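Local coordinates for pvivax hypothetical protein (Plasmodium vivax, PDB 2B30), which is a putative HAD-superfamily, Cof-like hydrolase that binds calcium in the crystal and may be a magnesium-dependent phosphatase, as in its family, at residues L38-D43 and V282-G287. Sequence-based numbering, arbitrary orientation.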
loop_
_atom_site.group_PDB
_atom_site.type_symbol
_atom_site.label_atom_id
_atom_site.label_comp_id
_atom_site.label_asym_id
_atom_site.label_seq_id
_atom_site.Cartn_x
_atom_site.Cartn_y
_atom_site.Cartn_z
ATOM N N LEU A 38 19.574 -11.163 -1.174
ATOM C CA LEU A 38 20.879 -11.077 -0.521
ATOM C C LEU A 38 21.351 -12.455 -0.001
ATOM O O LEU A 38 22.518 -12.808 -0.141
ATOM C CB LEU A 38 20.791 -10.077 0.636
ATOM C CG LEU A 38 22.077 -9.546 1.267
ATOM C CD1 LEU A 38 22.820 -8.640 0.301
ATOM C CD2 LEU A 38 21.763 -8.785 2.555
ATOM N N PHE A 39 20.440 -13.220 0.595
ATOM C CA PHE A 39 20.746 -14.530 1.158
ATOM C C PHE A 39 20.281 -15.625 0.206
ATOM O O PHE A 39 19.103 -15.645 -0.168
ATOM C CB PHE A 39 20.022 -14.677 2.492
ATOM C CG PHE A 39 20.261 -15.987 3.186
ATOM C CD1 PHE A 39 21.168 -16.069 4.236
ATOM C CD2 PHE A 39 19.560 -17.130 2.808
ATOM C CE1 PHE A 39 21.382 -17.269 4.890
ATOM C CE2 PHE A 39 19.774 -18.334 3.460
ATOM C CZ PHE A 39 20.688 -18.403 4.505
ATOM N N VAL A 40 21.188 -16.547 -0.146
ATOM C CA VAL A 40 20.940 -17.537 -1.205
ATOM C C VAL A 40 20.335 -18.852 -0.673
ATOM O O VAL A 40 19.219 -19.212 -1.049
ATOM C CB VAL A 40 22.235 -17.826 -2.010
ATOM C CG1 VAL A 40 21.962 -18.766 -3.176
ATOM C CG2 VAL A 40 22.854 -16.529 -2.520
ATOM N N ASP A 41 21.063 -19.563 0.189
ATOM C CA ASP A 41 20.577 -20.827 0.789
ATOM C C ASP A 41 21.415 -21.229 2.006
ATOM O O ASP A 41 22.292 -20.472 2.423
ATOM C CB ASP A 41 20.551 -21.962 -0.252
ATOM C CG ASP A 41 21.914 -22.232 -0.883
ATOM O OD1 ASP A 41 22.962 -22.156 -0.188
ATOM O OD2 ASP A 41 21.921 -22.541 -2.095
ATOM N N LYS A 42 21.139 -22.409 2.567
ATOM C CA LYS A 42 21.900 -22.958 3.711
ATOM C C LYS A 42 23.426 -22.777 3.632
ATOM O O LYS A 42 24.050 -22.225 4.549
ATOM C CB LYS A 42 21.611 -24.457 3.855
ATOM N N ASP A 43 24.010 -23.230 2.522
ATOM C CA ASP A 43 25.472 -23.357 2.382
ATOM C C ASP A 43 26.135 -22.033 2.005
ATOM O O ASP A 43 27.107 -21.617 2.635
ATOM C CB ASP A 43 25.824 -24.411 1.317
ATOM C CG ASP A 43 24.868 -25.591 1.320
ATOM O OD1 ASP A 43 24.600 -26.153 2.407
ATOM O OD2 ASP A 43 24.373 -25.946 0.227
ATOM N N VAL A 282 21.376 -10.510 -13.579
ATOM C CA VAL A 282 22.152 -11.410 -12.757
ATOM C C VAL A 282 21.273 -11.894 -11.592
ATOM O O VAL A 282 20.357 -11.191 -11.162
ATOM C CB VAL A 282 23.458 -10.684 -12.320
ATOM C CG1 VAL A 282 23.198 -9.720 -11.167
ATOM C CG2 VAL A 282 24.550 -11.662 -11.968
ATOM N N SER A 283 21.521 -13.111 -11.117
ATOM C CA SER A 283 20.686 -13.715 -10.076
ATOM C C SER A 283 21.334 -13.573 -8.698
ATOM O O SER A 283 22.495 -13.158 -8.576
ATOM C CB SER A 283 20.416 -15.186 -10.394
ATOM O OG SER A 283 21.624 -15.901 -10.488
ATOM N N HIS A 284 20.572 -13.907 -7.659
ATOM C CA HIS A 284 21.046 -13.711 -6.295
ATOM C C HIS A 284 22.330 -14.477 -5.977
ATOM O O HIS A 284 23.210 -13.928 -5.314
ATOM C CB HIS A 284 19.952 -13.991 -5.264
ATOM C CG HIS A 284 19.502 -15.415 -5.211
ATOM N ND1 HIS A 284 19.429 -16.222 -6.326
ATOM C CD2 HIS A 284 19.064 -16.165 -4.175
ATOM C CE1 HIS A 284 18.983 -17.415 -5.975
ATOM N NE2 HIS A 284 18.754 -17.406 -4.674
ATOM N N ARG A 285 22.466 -15.708 -6.472
ATOM C CA ARG A 285 23.715 -16.468 -6.259
ATOM C C ARG A 285 24.879 -15.937 -7.107
ATOM O O ARG A 285 26.035 -16.043 -6.717
ATOM C CB ARG A 285 23.507 -17.962 -6.512
ATOM C CG ARG A 285 23.392 -18.353 -7.970
ATOM C CD ARG A 285 22.932 -19.802 -8.105
ATOM N NE ARG A 285 21.483 -19.944 -7.976
ATOM C CZ ARG A 285 20.595 -19.549 -8.891
ATOM N NH1 ARG A 285 20.993 -18.958 -10.021
ATOM N NH2 ARG A 285 19.293 -19.739 -8.674
ATOM N N GLU A 286 24.567 -15.361 -8.262
ATOM C CA GLU A 286 25.577 -14.693 -9.077
ATOM C C GLU A 286 25.958 -13.316 -8.509
ATOM O O GLU A 286 26.732 -12.590 -9.138
ATOM C CB GLU A 286 25.084 -14.521 -10.516
ATOM C CG GLU A 286 24.772 -15.797 -11.283
ATOM C CD GLU A 286 24.153 -15.502 -12.665
ATOM O OE1 GLU A 286 22.910 -15.577 -12.811
ATOM O OE2 GLU A 286 24.909 -15.178 -13.608
ATOM N N GLY A 287 25.399 -12.939 -7.356
ATOM C CA GLY A 287 25.789 -11.704 -6.658
ATOM C C GLY A 287 25.077 -10.448 -7.139
ATOM O O GLY A 287 25.718 -9.450 -7.442
#
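V40 packs over one face of the H284 imidazole and against the base of R285. The contact joins two loops of the HAD-like Rossmann core. Loop 38-43 follows the short helix 34-38, which comes directly after strand 29-33, whose last residue, D33, is a calcium ligand. Loop 282-287 lies between edge strand 278-279 and the C-terminal helix 288-297. It makes a type I turn from H284 to G287, and G287 sits at the N-cap position of the helix.

The two valine methyls divide the work. V40 CG1 stands anti to the backbone N (chi1 -176°) and makes a CH-pi contact, 4.2 Å from the centroid of the H284 ring. V40 CG1 also touches R285 CB at 3.8 Å. On the backbone of the turn, V40 CG2 lies 3.8 Å from H284 O. At the ring edge, F39 O lies near the imidazole plane, 4.0 Å from H284 CD2.

H284 is held from its own backbone as well, by a hydrogen bond from its N to N267 OD1. Its side chain is about 7 Å from that of D248, a calcium ligand. The F39 ring makes a cation-pi contact with R70. Within the turn segment, E286 OE1 accepts from both S283 N and S283 OG, the hydroxyl meeting its anti lone pair at an S283 OG to E286 OE1 distance of 2.7 Å.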